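Local coordinates for protein CT_858 (PDB 3DOR), which probably acts as a serine-type endopeptidase, a secreted chlamydial protease that pairs a PDZ domain with a family S41 peptidase region, at residues B[365-370]-B[434-439]; B[373-378]-B[421-426]; B[413-418]-B[440-445]; B[493-498]-B[513-518]. All coordinates share one frame; numbering follows the deposited sequence.

Interaction 1. Residues B[365-370]-B[434-439]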
loop_
_atom_site.group_PDB
_atom_site.type_symbol
_atom_site.label_atom_id
_atom_site.label_comp_id
_atom_site.label_asym_id
_atom_site.label_seq_id
_atom_site.Cartn_x
_atom_site.Cartn_y
_atom_site.Cartn_z
ATOM N N LYS B 365 -7.646 8.287 -25.203
ATOM C CA LYS B 365 -6.649 8.885 -24.322
ATOM C C LYS B 365 -7.285 9.321 -23.017
ATOM O O LYS B 365 -8.504 9.326 -22.897
ATOM C CB LYS B 365 -5.991 10.086 -25.009
ATOM C CG LYS B 365 -5.186 9.710 -26.241
ATOM C CD LYS B 365 -4.540 10.938 -26.869
ATOM C CE LYS B 365 -3.699 10.560 -28.087
ATOM N NZ LYS B 365 -4.535 9.975 -29.173
ATOM N N HIS B 366 -6.459 9.695 -22.047
ATOM C CA HIS B 366 -6.969 10.112 -20.743
ATOM C C HIS B 366 -6.572 11.527 -20.304
ATOM O O HIS B 366 -5.418 11.924 -20.459
ATOM C CB HIS B 366 -6.503 9.128 -19.672
ATOM C CG HIS B 366 -7.224 7.816 -19.693
ATOM N ND1 HIS B 366 -7.937 7.343 -18.609
ATOM C CD2 HIS B 366 -7.328 6.867 -20.653
ATOM C CE1 HIS B 366 -8.445 6.162 -18.902
ATOM N NE2 HIS B 366 -8.092 5.848 -20.138
ATOM N N ARG B 367 -7.533 12.274 -19.764
ATOM C CA ARG B 367 -7.272 13.627 -19.244
ATOM C C ARG B 367 -6.942 13.339 -17.774
ATOM O O ARG B 367 -7.774 12.791 -17.047
ATOM C CB ARG B 367 -8.528 14.514 -19.307
ATOM C CG ARG B 367 -9.229 14.631 -20.658
ATOM C CD ARG B 367 -8.711 15.768 -21.513
ATOM N NE ARG B 367 -8.621 17.048 -20.804
ATOM C CZ ARG B 367 -9.578 17.970 -20.736
ATOM N NH1 ARG B 367 -10.747 17.782 -21.335
ATOM N NH2 ARG B 367 -9.348 19.102 -20.079
ATOM N N MET B 368 -5.750 13.713 -17.329
ATOM C CA MET B 368 -5.332 13.410 -15.960
ATOM C C MET B 368 -5.168 14.583 -14.989
ATOM O O MET B 368 -4.877 15.699 -15.402
ATOM C CB MET B 368 -4.006 12.643 -16.022
ATOM C CG MET B 368 -4.072 11.304 -16.753
ATOM S SD MET B 368 -2.537 10.944 -17.651
ATOM C CE MET B 368 -1.412 10.658 -16.300
ATOM N N ILE B 369 -5.383 14.326 -13.699
ATOM C CA ILE B 369 -5.153 15.353 -12.676
ATOM C C ILE B 369 -3.749 15.028 -12.175
ATOM O O ILE B 369 -3.455 13.876 -11.850
ATOM C CB ILE B 369 -6.102 15.269 -11.464
ATOM C CG1 ILE B 369 -7.519 15.647 -11.869
ATOM C CG2 ILE B 369 -5.653 16.270 -10.404
ATOM C CD1 ILE B 369 -8.329 16.283 -10.717
ATOM N N LEU B 370 -2.891 16.035 -12.083
ATOM C CA LEU B 370 -1.513 15.779 -11.687
ATOM C C LEU B 370 -1.019 16.394 -10.384
ATOM O O LEU B 370 -1.406 17.499 -10.012
ATOM C CB LEU B 370 -0.580 16.216 -12.825
ATOM C CG LEU B 370 -0.834 15.643 -14.227
ATOM C CD1 LEU B 370 0.045 16.359 -15.252
ATOM C CD2 LEU B 370 -0.556 14.135 -14.243
ATOM N N SER B 434 -5.548 17.623 -17.487
ATOM C CA SER B 434 -4.610 17.689 -18.596
ATOM C C SER B 434 -5.172 17.393 -19.967
ATOM O O SER B 434 -6.251 16.818 -20.111
ATOM C CB SER B 434 -3.436 16.741 -18.345
ATOM O OG SER B 434 -3.808 15.394 -18.587
ATOM N N THR B 435 -4.410 17.803 -20.974
ATOM C CA THR B 435 -4.752 17.556 -22.359
ATOM C C THR B 435 -4.722 16.025 -22.425
ATOM O O THR B 435 -4.044 15.390 -21.625
ATOM C CB THR B 435 -3.675 18.181 -23.290
ATOM O OG1 THR B 435 -4.002 17.921 -24.659
ATOM C CG2 THR B 435 -2.299 17.609 -22.979
ATOM N N PRO B 436 -5.463 15.409 -23.362
ATOM C CA PRO B 436 -5.439 13.944 -23.417
ATOM C C PRO B 436 -4.079 13.289 -23.667
ATOM O O PRO B 436 -3.344 13.630 -24.597
ATOM C CB PRO B 436 -6.488 13.610 -24.489
ATOM C CG PRO B 436 -6.511 14.828 -25.350
ATOM C CD PRO B 436 -6.404 15.961 -24.350
ATOM N N ILE B 437 -3.762 12.335 -22.801
ATOM C CA ILE B 437 -2.513 11.588 -22.859
ATOM C C ILE B 437 -2.866 10.105 -22.730
ATOM O O ILE B 437 -3.587 9.713 -21.817
ATOM C CB ILE B 437 -1.586 11.991 -21.683
ATOM C CG1 ILE B 437 -1.289 13.494 -21.748
ATOM C CG2 ILE B 437 -0.308 11.162 -21.709
ATOM C CD1 ILE B 437 -0.391 13.985 -20.633
ATOM N N PRO B 438 -2.364 9.260 -23.642
ATOM C CA PRO B 438 -2.701 7.839 -23.518
ATOM C C PRO B 438 -2.010 7.178 -22.334
ATOM O O PRO B 438 -0.867 7.496 -22.012
ATOM C CB PRO B 438 -2.269 7.254 -24.863
ATOM C CG PRO B 438 -1.138 8.123 -25.271
ATOM C CD PRO B 438 -1.561 9.519 -24.850
ATOM N N LEU B 439 -2.714 6.267 -21.675
ATOM C CA LEU B 439 -2.137 5.577 -20.532
ATOM C C LEU B 439 -0.888 4.857 -21.019
ATOM O O LEU B 439 -0.874 4.318 -22.127
ATOM C CB LEU B 439 -3.146 4.590 -19.944
ATOM C CG LEU B 439 -4.446 5.239 -19.461
ATOM C CD1 LEU B 439 -5.416 4.180 -18.915
ATOM C CD2 LEU B 439 -4.112 6.253 -18.385
#
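With CG turned opposite the carbonyl carbon in both residues (chi1 -74° in His-366, -60° in Leu-439), the imidazole and the leucine branch meet at a slant. Leu-439 CD1 sits over one face of the ring, 3.6 Å from its centroid, a CH-pi contact displaced toward the rim, where CD1 is 3.4 Å from His-366 NE2. The ring's ND1 is hydrogen-bonded to Ser-515 OG, so a bond at one nitrogen and a methyl over one face together probably limit its rotation. Arg-367 folds back at chi2 and chi3, which puts NE beside the carbonyl of Ser-434. That oxygen lies at the guanidinium edge, near its plane; the modelled bond is suspiciously short and its exact length doubtful. NH2 goes on to Leu-433 O and to Gln-205 O of the second subunit. The backbones form a single antiparallel bridge in the S41 peptidase region: His-366 and Ile-437 are a hydrogen-bonded pair, with His-366 N to Ile-437 O and Ile-437 N to His-366 O both 2.9 Å. Thus the 434-439 loop runs along strand 361-368, whose Lys-365 and Arg-367 bond instead to strand 507-518. Further on, Ser-434 grips Met-368 twice: Ser-434 N donates to Met-368 O at 2.9 Å, and Met-368 N donates to Ser-434 OG at 2.9 Å. The serine hydroxyl stands in for a backbone acceptor here, and gives its own proton to Thr-435 O. At the other end the aliphatic chain of Lys-365 lies alongside Pro-438, while its CB rests 3.6 Å from Pro-436 CB.

Interaction 2. Residues B[373-378]-B[421-426]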
loop_
_atom_site.group_PDB
_atom_site.type_symbol
_atom_site.label_atom_id
_atom_site.label_comp_id
_atom_site.label_asym_id
_atom_site.label_seq_id
_atom_site.Cartn_x
_atom_site.Cartn_y
_atom_site.Cartn_z
ATOM N N ASP B 373 3.447 13.368 -7.473
ATOM C CA ASP B 373 3.554 11.914 -7.423
ATOM C C ASP B 373 3.605 11.433 -8.873
ATOM O O ASP B 373 4.447 10.594 -9.217
ATOM C CB ASP B 373 2.331 11.357 -6.726
ATOM C CG ASP B 373 2.363 9.822 -6.582
ATOM O OD1 ASP B 373 1.495 9.281 -5.869
ATOM O OD2 ASP B 373 3.240 9.122 -7.149
ATOM N N GLU B 374 2.714 11.971 -9.714
ATOM C CA GLU B 374 2.707 11.581 -11.114
ATOM C C GLU B 374 3.951 12.043 -11.840
ATOM O O GLU B 374 4.400 11.402 -12.798
ATOM C CB GLU B 374 1.453 12.105 -11.829
ATOM C CG GLU B 374 0.170 11.424 -11.386
ATOM C CD GLU B 374 -0.207 11.741 -9.935
ATOM O OE1 GLU B 374 -0.664 10.813 -9.225
ATOM O OE2 GLU B 374 -0.065 12.910 -9.500
ATOM N N VAL B 375 4.502 13.166 -11.389
ATOM C CA VAL B 375 5.698 13.709 -12.009
ATOM C C VAL B 375 6.860 12.761 -11.787
ATOM O O VAL B 375 7.621 12.499 -12.708
ATOM C CB VAL B 375 6.056 15.096 -11.445
ATOM C CG1 VAL B 375 7.361 15.574 -12.054
ATOM C CG2 VAL B 375 4.937 16.097 -11.761
ATOM N N VAL B 376 6.972 12.211 -10.581
ATOM C CA VAL B 376 8.058 11.276 -10.288
ATOM C C VAL B 376 7.949 10.030 -11.158
ATOM O O VAL B 376 8.960 9.522 -11.641
ATOM C CB VAL B 376 8.078 10.879 -8.804
ATOM C CG1 VAL B 376 9.138 9.801 -8.558
ATOM C CG2 VAL B 376 8.380 12.119 -7.960
ATOM N N ASP B 377 6.720 9.560 -11.373
ATOM C CA ASP B 377 6.486 8.389 -12.206
ATOM C C ASP B 377 7.048 8.656 -13.593
ATOM O O ASP B 377 7.748 7.819 -14.162
ATOM C CB ASP B 377 4.985 8.079 -12.331
ATOM C CG ASP B 377 4.406 7.408 -11.091
ATOM O OD1 ASP B 377 5.169 7.111 -10.144
ATOM O OD2 ASP B 377 3.176 7.170 -11.071
ATOM N N ALA B 378 6.743 9.834 -14.127
ATOM C CA ALA B 378 7.201 10.213 -15.461
ATOM C C ALA B 378 8.726 10.197 -15.539
ATOM O O ALA B 378 9.306 9.646 -16.480
ATOM C CB ALA B 378 6.662 11.601 -15.819
ATOM N N GLN B 421 5.193 13.869 -21.925
ATOM C CA GLN B 421 3.922 14.591 -21.971
ATOM C C GLN B 421 3.454 14.985 -20.581
ATOM O O GLN B 421 2.897 16.069 -20.393
ATOM C CB GLN B 421 2.844 13.764 -22.673
ATOM C CG GLN B 421 3.112 13.503 -24.148
ATOM C CD GLN B 421 2.023 12.648 -24.778
ATOM O OE1 GLN B 421 0.840 13.009 -24.749
ATOM N NE2 GLN B 421 2.414 11.511 -25.351
ATOM N N VAL B 422 3.668 14.109 -19.606
ATOM C CA VAL B 422 3.281 14.418 -18.237
ATOM C C VAL B 422 4.150 15.570 -17.722
ATOM O O VAL B 422 3.641 16.538 -17.158
ATOM C CB VAL B 422 3.440 13.188 -17.309
ATOM C CG1 VAL B 422 3.180 13.579 -15.854
ATOM C CG2 VAL B 422 2.454 12.111 -17.728
ATOM N N LEU B 423 5.458 15.469 -17.932
ATOM C CA LEU B 423 6.374 16.520 -17.489
ATOM C C LEU B 423 6.045 17.845 -18.177
ATOM O O LEU B 423 6.143 18.911 -17.573
ATOM C CB LEU B 423 7.821 16.135 -17.804
ATOM C CG LEU B 423 8.424 14.971 -17.016
ATOM C CD1 LEU B 423 9.799 14.630 -17.586
ATOM C CD2 LEU B 423 8.525 15.345 -15.534
ATOM N N ASN B 424 5.651 17.766 -19.446
ATOM C CA ASN B 424 5.311 18.959 -20.212
ATOM C C ASN B 424 4.042 19.604 -19.645
ATOM O O ASN B 424 3.970 20.824 -19.502
ATOM C CB ASN B 424 5.125 18.602 -21.689
ATOM C CG ASN B 424 5.141 19.823 -22.592
ATOM O OD1 ASN B 424 6.121 20.568 -22.631
ATOM N ND2 ASN B 424 4.049 20.038 -23.321
ATOM N N CYS B 425 3.043 18.788 -19.314
ATOM C CA CYS B 425 1.803 19.311 -18.742
ATOM C C CYS B 425 2.085 19.971 -17.404
ATOM O O CYS B 425 1.559 21.047 -17.103
ATOM C CB CYS B 425 0.786 18.195 -18.528
ATOM S SG CYS B 425 0.022 17.645 -20.026
ATOM N N TRP B 426 2.908 19.313 -16.596
ATOM C CA TRP B 426 3.246 19.849 -15.290
ATOM C C TRP B 426 3.915 21.219 -15.397
ATOM O O TRP B 426 3.521 22.157 -14.715
ATOM C CB TRP B 426 4.159 18.880 -14.536
ATOM C CG TRP B 426 4.510 19.340 -13.152
ATOM C CD1 TRP B 426 5.707 19.858 -12.736
ATOM C CD2 TRP B 426 3.669 19.292 -11.990
ATOM N NE1 TRP B 426 5.664 20.129 -11.386
ATOM C CE2 TRP B 426 4.426 19.791 -10.905
ATOM C CE3 TRP B 426 2.350 18.876 -11.763
ATOM C CZ2 TRP B 426 3.909 19.881 -9.605
ATOM C CZ3 TRP B 426 1.832 18.965 -10.473
ATOM C CH2 TRP B 426 2.614 19.464 -9.409
#
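A roughly antiparallel helix pair brings Val-375 and Ala-378 of helix 372-384 against Val-422, Leu-423 and Trp-426 of helix 409-428. Over these short segments the axes approach to 9.0 Å and cross at -141°, and the side chains that meet are apolar. Val-375 does most of the work, one methyl for each partner. Its CG2 stands over one face of the Trp-426 indole, 3.6 Å from the centroid of the five-membered ring and 3.4 Å from CD2, a CH-pi contact shifted a little toward the rim. The valine torsion explains the division of labour: CG1 is opposite the backbone nitrogen (chi1 176°) and reaches Leu-423 CD2 at 3.7 Å, while CG2 lies beside that nitrogen and is left to the indole. Both helices belong to the S41 peptidase region, and this end of the pair also forms part of the dimer interface. Trp-426 NE1 is hydrogen-bonded to Gly-192 O of the second subunit, a bond at the indole edge that, with the valine methyl on its face, probably fixes the rotation of the indole. Val-191 of the second subunit packs on Val-375 as well. One turn along, Ala-378 CB touches Val-422 CB at 3.9 Å and Leu-423 CG at 4.0 Å. Val-422 also sends CG1 toward the preceding turn, where it lies 3.9 Å from Glu-374 O. The leucine continues the apolar seam along helix 372-384, meeting Leu-379 and Leu-382.

Interaction 3. Residues B[413-418]-B[440-445]. With SO4 (sulfate ion), chain P.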
loop_
_atom_site.group_PDB
_atom_site.type_symbol
_atom_site.label_atom_id
_atom_site.label_comp_id
_atom_site.label_asym_id
_atom_site.label_seq_id
_atom_site.Cartn_x
_atom_site.Cartn_y
_atom_site.Cartn_z
ATOM N N GLU B 413 9.325 3.327 -26.502
ATOM C CA GLU B 413 9.150 4.679 -27.007
ATOM C C GLU B 413 7.839 5.294 -26.530
ATOM O O GLU B 413 7.777 6.496 -26.281
ATOM C CB GLU B 413 9.212 4.692 -28.537
ATOM C CG GLU B 413 10.604 4.392 -29.087
ATOM C CD GLU B 413 11.665 5.315 -28.500
ATOM O OE1 GLU B 413 11.429 6.542 -28.478
ATOM O OE2 GLU B 413 12.730 4.826 -28.059
ATOM N N TYR B 414 6.793 4.479 -26.407
ATOM C CA TYR B 414 5.508 4.982 -25.926
ATOM C C TYR B 414 5.664 5.435 -24.483
ATOM O O TYR B 414 5.190 6.506 -24.107
ATOM C CB TYR B 414 4.426 3.895 -25.980
ATOM C CG TYR B 414 3.742 3.723 -27.317
ATOM C CD1 TYR B 414 3.206 2.488 -27.677
ATOM C CD2 TYR B 414 3.586 4.794 -28.205
ATOM C CE1 TYR B 414 2.530 2.316 -28.876
ATOM C CE2 TYR B 414 2.909 4.631 -29.413
ATOM C CZ TYR B 414 2.380 3.383 -29.739
ATOM O OH TYR B 414 1.689 3.186 -30.917
ATOM N N LEU B 415 6.323 4.605 -23.676
ATOM C CA LEU B 415 6.530 4.909 -22.266
ATOM C C LEU B 415 7.344 6.194 -22.072
ATOM O O LEU B 415 7.055 6.991 -21.174
ATOM C CB LEU B 415 7.202 3.724 -21.567
ATOM C CG LEU B 415 6.325 2.470 -21.461
ATOM C CD1 LEU B 415 7.159 1.278 -21.014
ATOM C CD2 LEU B 415 5.190 2.723 -20.488
ATOM N N LYS B 416 8.348 6.403 -22.915
ATOM C CA LYS B 416 9.148 7.621 -22.821
ATOM C C LYS B 416 8.313 8.825 -23.238
ATOM O O LYS B 416 8.413 9.897 -22.643
ATOM C CB LYS B 416 10.400 7.504 -23.688
ATOM C CG LYS B 416 11.479 6.703 -22.994
ATOM C CD LYS B 416 12.265 5.821 -23.937
ATOM C CE LYS B 416 13.201 6.605 -24.822
ATOM N NZ LYS B 416 14.160 5.657 -25.471
ATOM N N SER B 417 7.480 8.641 -24.256
ATOM C CA SER B 417 6.617 9.715 -24.723
ATOM C C SER B 417 5.653 10.089 -23.589
ATOM O O SER B 417 5.362 11.262 -23.357
ATOM C CB SER B 417 5.842 9.257 -25.960
ATOM O OG SER B 417 4.875 10.223 -26.326
ATOM N N PHE B 418 5.174 9.082 -22.869
ATOM C CA PHE B 418 4.269 9.316 -21.751
ATOM C C PHE B 418 4.936 10.223 -20.716
ATOM O O PHE B 418 4.344 11.194 -20.249
ATOM C CB PHE B 418 3.895 7.985 -21.088
ATOM C CG PHE B 418 3.095 8.139 -19.820
ATOM C CD1 PHE B 418 1.718 8.330 -19.869
ATOM C CD2 PHE B 418 3.724 8.112 -18.578
ATOM C CE1 PHE B 418 0.972 8.489 -18.707
ATOM C CE2 PHE B 418 2.991 8.272 -17.408
ATOM C CZ PHE B 418 1.603 8.462 -17.473
ATOM N N PHE B 440 0.161 4.876 -20.198
ATOM C CA PHE B 440 1.439 4.250 -20.531
ATOM C C PHE B 440 1.972 4.762 -21.862
ATOM O O PHE B 440 2.946 4.229 -22.395
ATOM C CB PHE B 440 1.307 2.723 -20.594
ATOM C CG PHE B 440 0.875 2.093 -19.294
ATOM C CD1 PHE B 440 -0.444 1.702 -19.100
ATOM C CD2 PHE B 440 1.786 1.907 -18.264
ATOM C CE1 PHE B 440 -0.852 1.136 -17.900
ATOM C CE2 PHE B 440 1.391 1.342 -17.053
ATOM C CZ PHE B 440 0.067 0.955 -16.873
ATOM N N GLY B 441 1.331 5.796 -22.397
ATOM C CA GLY B 441 1.761 6.350 -23.668
ATOM C C GLY B 441 1.336 5.558 -24.897
ATOM O O GLY B 441 1.614 5.981 -26.011
ATOM N N PHE B 442 0.668 4.418 -24.708
ATOM C CA PHE B 442 0.220 3.589 -25.835
ATOM C C PHE B 442 -0.861 4.279 -26.671
ATOM O O PHE B 442 -2.029 4.363 -26.272
ATOM C CB PHE B 442 -0.334 2.244 -25.342
ATOM C CG PHE B 442 0.693 1.351 -24.691
ATOM C CD1 PHE B 442 1.897 1.868 -24.223
ATOM C CD2 PHE B 442 0.425 -0.004 -24.493
ATOM C CE1 PHE B 442 2.822 1.054 -23.564
ATOM C CE2 PHE B 442 1.342 -0.828 -23.834
ATOM C CZ PHE B 442 2.545 -0.298 -23.367
ATOM N N GLU B 443 -0.467 4.766 -27.841
ATOM C CA GLU B 443 -1.395 5.437 -28.735
ATOM C C GLU B 443 -2.334 4.420 -29.349
ATOM O O GLU B 443 -3.497 4.709 -29.647
ATOM C CB GLU B 443 -0.625 6.137 -29.841
ATOM C CG GLU B 443 0.305 7.196 -29.311
ATOM C CD GLU B 443 0.059 8.535 -29.957
ATOM O OE1 GLU B 443 0.324 8.653 -31.174
ATOM O OE2 GLU B 443 -0.404 9.461 -29.250
ATOM N N LYS B 444 -1.823 3.214 -29.542
ATOM C CA LYS B 444 -2.643 2.183 -30.137
ATOM C C LYS B 444 -2.174 0.808 -29.738
ATOM O O LYS B 444 -1.043 0.621 -29.291
ATOM C CB LYS B 444 -2.628 2.311 -31.665
ATOM C CG LYS B 444 -1.239 2.267 -32.278
ATOM C CD LYS B 444 -1.270 2.541 -33.781
ATOM C CE LYS B 444 -1.739 3.949 -34.090
ATOM N NZ LYS B 444 -1.577 4.296 -35.537
ATOM N N ILE B 445 -3.083 -0.143 -29.871
ATOM C CA ILE B 445 -2.779 -1.521 -29.584
ATOM C C ILE B 445 -2.187 -2.091 -30.852
ATOM O O ILE B 445 -2.727 -1.905 -31.942
ATOM C CB ILE B 445 -4.045 -2.303 -29.201
ATOM C CG1 ILE B 445 -4.255 -2.189 -27.689
ATOM C CG2 ILE B 445 -3.913 -3.753 -29.631
ATOM C CD1 ILE B 445 -5.670 -2.072 -27.291
HETATM S S SO4 P . 6.416 13.370 -27.403
HETATM O O1 SO4 P . 4.926 13.385 -27.183
HETATM O O2 SO4 P . 6.838 11.966 -27.731
HETATM O O3 SO4 P . 6.812 14.240 -28.564
HETATM O O4 SO4 P . 7.059 13.889 -26.158
HETATM O O HOH W 1 2.549 8.250 -26.809
#
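Tyr-414 presses one face of its ring on the backbone at Phe-442 and Glu-443, where, in the S41 peptidase region, helix 409-428 is met by a tight bend leading into strand 444-445, the partner of strand 361-368. Phe-440 and Gly-441 shape that bend with positive phi angles of 55° and 78°. The first shell is a CH-pi contact: Phe-442 CA lies 3.9 Å from the centroid of the tyrosine ring, Glu-443 N sits over the same face, and both are displaced toward the rim. Gly-441, lacking a side chain, comes right up to the helix backbone, its CA 3.5 Å from Tyr-414 O in a nearly straight CA-H...O contact (169° at the hydrogen). The same carbonyl accepts the helical bond from Phe-418 N, and Phe-418 CB rests 3.6 Å from Gly-441 N. Leu-415 lies alongside Phe-440, where Leu-415 CD2 is 3.9 Å from Phe-440 CB, and also packs on Trp-381, joining helix 409-428 to helix 372-384. The phenyl of Phe-442 meets the tyrosine ring obliquely and also reaches Tyr-405.

Around this shell sit the polar atoms. Tyr-414 OH is hydrogen-bonded to His-446 NE2, which holds the far end of the ring, and Lys-444 CG passes 3.4 Å from that OH. A water donates to Gly-441 O at 2.6 Å and to Ser-417 OG at 3.1 Å, joining the two segments. Ser-417 OG, opposite the backbone nitrogen, is gripped again by Gln-421 NE2 and gives its proton to a sulfate ion, probably from the crystallisation liquor, with Ser-417 OG to sulfate O2 3.0 Å.

Interaction 4. Residues B[493-498]-B[513-518]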
loop_
_atom_site.group_PDB
_atom_site.type_symbol
_atom_site.label_atom_id
_atom_site.label_comp_id
_atom_site.label_asym_id
_atom_site.label_seq_id
_atom_site.Cartn_x
_atom_site.Cartn_y
_atom_site.Cartn_z
ATOM N N GLY B 493 -15.441 5.723 -16.454
ATOM C CA GLY B 493 -14.446 6.197 -17.403
ATOM C C GLY B 493 -13.168 6.874 -16.962
ATOM O O GLY B 493 -12.837 7.954 -17.460
ATOM N N GLY B 494 -12.438 6.239 -16.051
ATOM C CA GLY B 494 -11.182 6.788 -15.567
ATOM C C GLY B 494 -10.506 5.723 -14.725
ATOM O O GLY B 494 -11.165 4.765 -14.313
ATOM N N PHE B 495 -9.211 5.863 -14.455
ATOM C CA PHE B 495 -8.539 4.855 -13.650
ATOM C C PHE B 495 -8.764 5.142 -12.175
ATOM O O PHE B 495 -8.880 6.305 -11.777
ATOM C CB PHE B 495 -7.034 4.802 -13.985
ATOM C CG PHE B 495 -6.210 5.921 -13.379
ATOM C CD1 PHE B 495 -5.804 5.868 -12.048
ATOM C CD2 PHE B 495 -5.803 7.002 -14.154
ATOM C CE1 PHE B 495 -5.001 6.877 -11.498
ATOM C CE2 PHE B 495 -4.997 8.021 -13.616
ATOM C CZ PHE B 495 -4.597 7.955 -12.288
ATOM N N VAL B 496 -8.851 4.080 -11.370
ATOM C CA VAL B 496 -9.053 4.229 -9.928
ATOM C C VAL B 496 -7.763 4.238 -9.155
ATOM O O VAL B 496 -6.742 3.783 -9.637
ATOM C CB VAL B 496 -9.860 3.076 -9.282
ATOM C CG1 VAL B 496 -11.295 3.385 -9.313
ATOM C CG2 VAL B 496 -9.551 1.752 -9.961
ATOM N N PHE B 497 -7.838 4.752 -7.933
ATOM C CA PHE B 497 -6.703 4.773 -7.028
ATOM C C PHE B 497 -7.315 4.820 -5.639
ATOM O O PHE B 497 -8.393 5.381 -5.455
ATOM C CB PHE B 497 -5.769 5.961 -7.320
ATOM C CG PHE B 497 -6.329 7.313 -6.959
ATOM C CD1 PHE B 497 -6.170 7.830 -5.677
ATOM C CD2 PHE B 497 -6.964 8.091 -7.922
ATOM C CE1 PHE B 497 -6.635 9.114 -5.363
ATOM C CE2 PHE B 497 -7.432 9.372 -7.622
ATOM C CZ PHE B 497 -7.265 9.886 -6.338
ATOM N N ASN B 498 -6.661 4.181 -4.677
ATOM C CA ASN B 498 -7.183 4.134 -3.319
ATOM C C ASN B 498 -6.377 4.967 -2.335
ATOM O O ASN B 498 -5.162 5.113 -2.460
ATOM C CB ASN B 498 -7.231 2.688 -2.828
ATOM C CG ASN B 498 -8.106 1.808 -3.702
ATOM O OD1 ASN B 498 -9.322 1.966 -3.736
ATOM N ND2 ASN B 498 -7.484 0.883 -4.423
ATOM N N THR B 513 -11.187 8.663 -8.598
ATOM C CA THR B 513 -10.857 8.574 -10.019
ATOM C C THR B 513 -9.832 9.625 -10.412
ATOM O O THR B 513 -10.058 10.822 -10.221
ATOM C CB THR B 513 -12.137 8.742 -10.846
ATOM O OG1 THR B 513 -13.102 7.799 -10.370
ATOM C CG2 THR B 513 -11.878 8.505 -12.342
ATOM N N GLY B 514 -8.712 9.170 -10.971
ATOM C CA GLY B 514 -7.641 10.076 -11.346
ATOM C C GLY B 514 -7.550 10.526 -12.789
ATOM O O GLY B 514 -6.578 11.190 -13.164
ATOM N N SER B 515 -8.538 10.180 -13.606
ATOM C CA SER B 515 -8.513 10.594 -15.004
ATOM C C SER B 515 -9.885 10.516 -15.652
ATOM O O SER B 515 -10.816 9.942 -15.092
ATOM C CB SER B 515 -7.566 9.701 -15.795
ATOM O OG SER B 515 -8.162 8.429 -15.971
ATOM N N LEU B 516 -10.000 11.120 -16.830
ATOM C CA LEU B 516 -11.234 11.075 -17.604
ATOM C C LEU B 516 -10.861 10.592 -18.996
ATOM O O LEU B 516 -10.139 11.271 -19.723
ATOM C CB LEU B 516 -11.887 12.452 -17.727
ATOM C CG LEU B 516 -12.868 12.918 -16.657
ATOM C CD1 LEU B 516 -13.453 14.258 -17.093
ATOM C CD2 LEU B 516 -13.982 11.889 -16.462
ATOM N N ALA B 517 -11.335 9.410 -19.359
ATOM C CA ALA B 517 -11.049 8.873 -20.681
ATOM C C ALA B 517 -11.879 9.615 -21.720
ATOM O O ALA B 517 -13.021 10.018 -21.451
ATOM C CB ALA B 517 -11.378 7.398 -20.722
ATOM N N VAL B 518 -11.296 9.789 -22.903
ATOM C CA VAL B 518 -11.960 10.453 -24.013
ATOM C C VAL B 518 -11.854 9.552 -25.240
ATOM O O VAL B 518 -10.759 9.133 -25.599
ATOM C CB VAL B 518 -11.289 11.795 -24.360
ATOM C CG1 VAL B 518 -12.080 12.486 -25.456
ATOM C CG2 VAL B 518 -11.201 12.681 -23.123
HETATM O O HOH W 2 -14.469 9.495 -19.203
#
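Thr-513 faces Val-496 in this beta hairpin, as an antiparallel non-hydrogen-bonded pair. Its CG2 touches Gly-494 CA at 3.7 Å, while OG1 turns to Asp-71. At Gly-514 the backbone N donates to Phe-495 O (3.0 Å), almost in line with the carbonyl bond (171°). Two rings frame this glycine: its CA lies over one face of Phe-495, 4.1 Å from the ring centroid, and its N lies in the plane of the Phe-497 ring, at the edge, 3.6 Å from CE2. Ser-515 holds OG between its own backbone N and carbonyl carbon (chi1 73°), where Phe-495 N donates to it at 3.2 Å and His-366 ND1 is also hydrogen-bonded to it; its carbonyl O takes a CA-H...O contact from Gly-494 CA, also 3.2 Å. Leu-516 points away from 493-498 and packs on Pro-24, Phe-524 and Leu-206 of the second subunit. Ala-517 closes the pairing with a nearly straight bond, N to Gly-493 O 2.8 Å, and a water donates to both Gly-493 O and Ala-517 O. In the antiparallel sheet strand 507-518 pairs with strand 496-499, with strand 361-368 through Leu-516 and Val-518, and with strand 75-78.

Interactions 1 and 4 both reach one sheet, their centres about 9 Å apart: strand 361-368 joins strand 507-518 through probable hydrogen bonds from Arg-367 N to Leu-516 O and from Val-518 N to Lys-365 O, both 2.8 Å. Interaction 2 is nested within the chain loop that interaction 1 closes, and the two touch where Ile-437 CD1 meets Cys-425 SG at 3.7 Å. Interaction 3 uses the same helix 409-428 as interaction 2, and meets interaction 1 where Phe-418 CD1 lies 3.5 Å from Pro-438 O. Interactions 3 and 4 do not touch, their centres about 18 Å apart. The second subunit reaches interactions 1, 2 and 4, whereas the sulfate belongs to interaction 3.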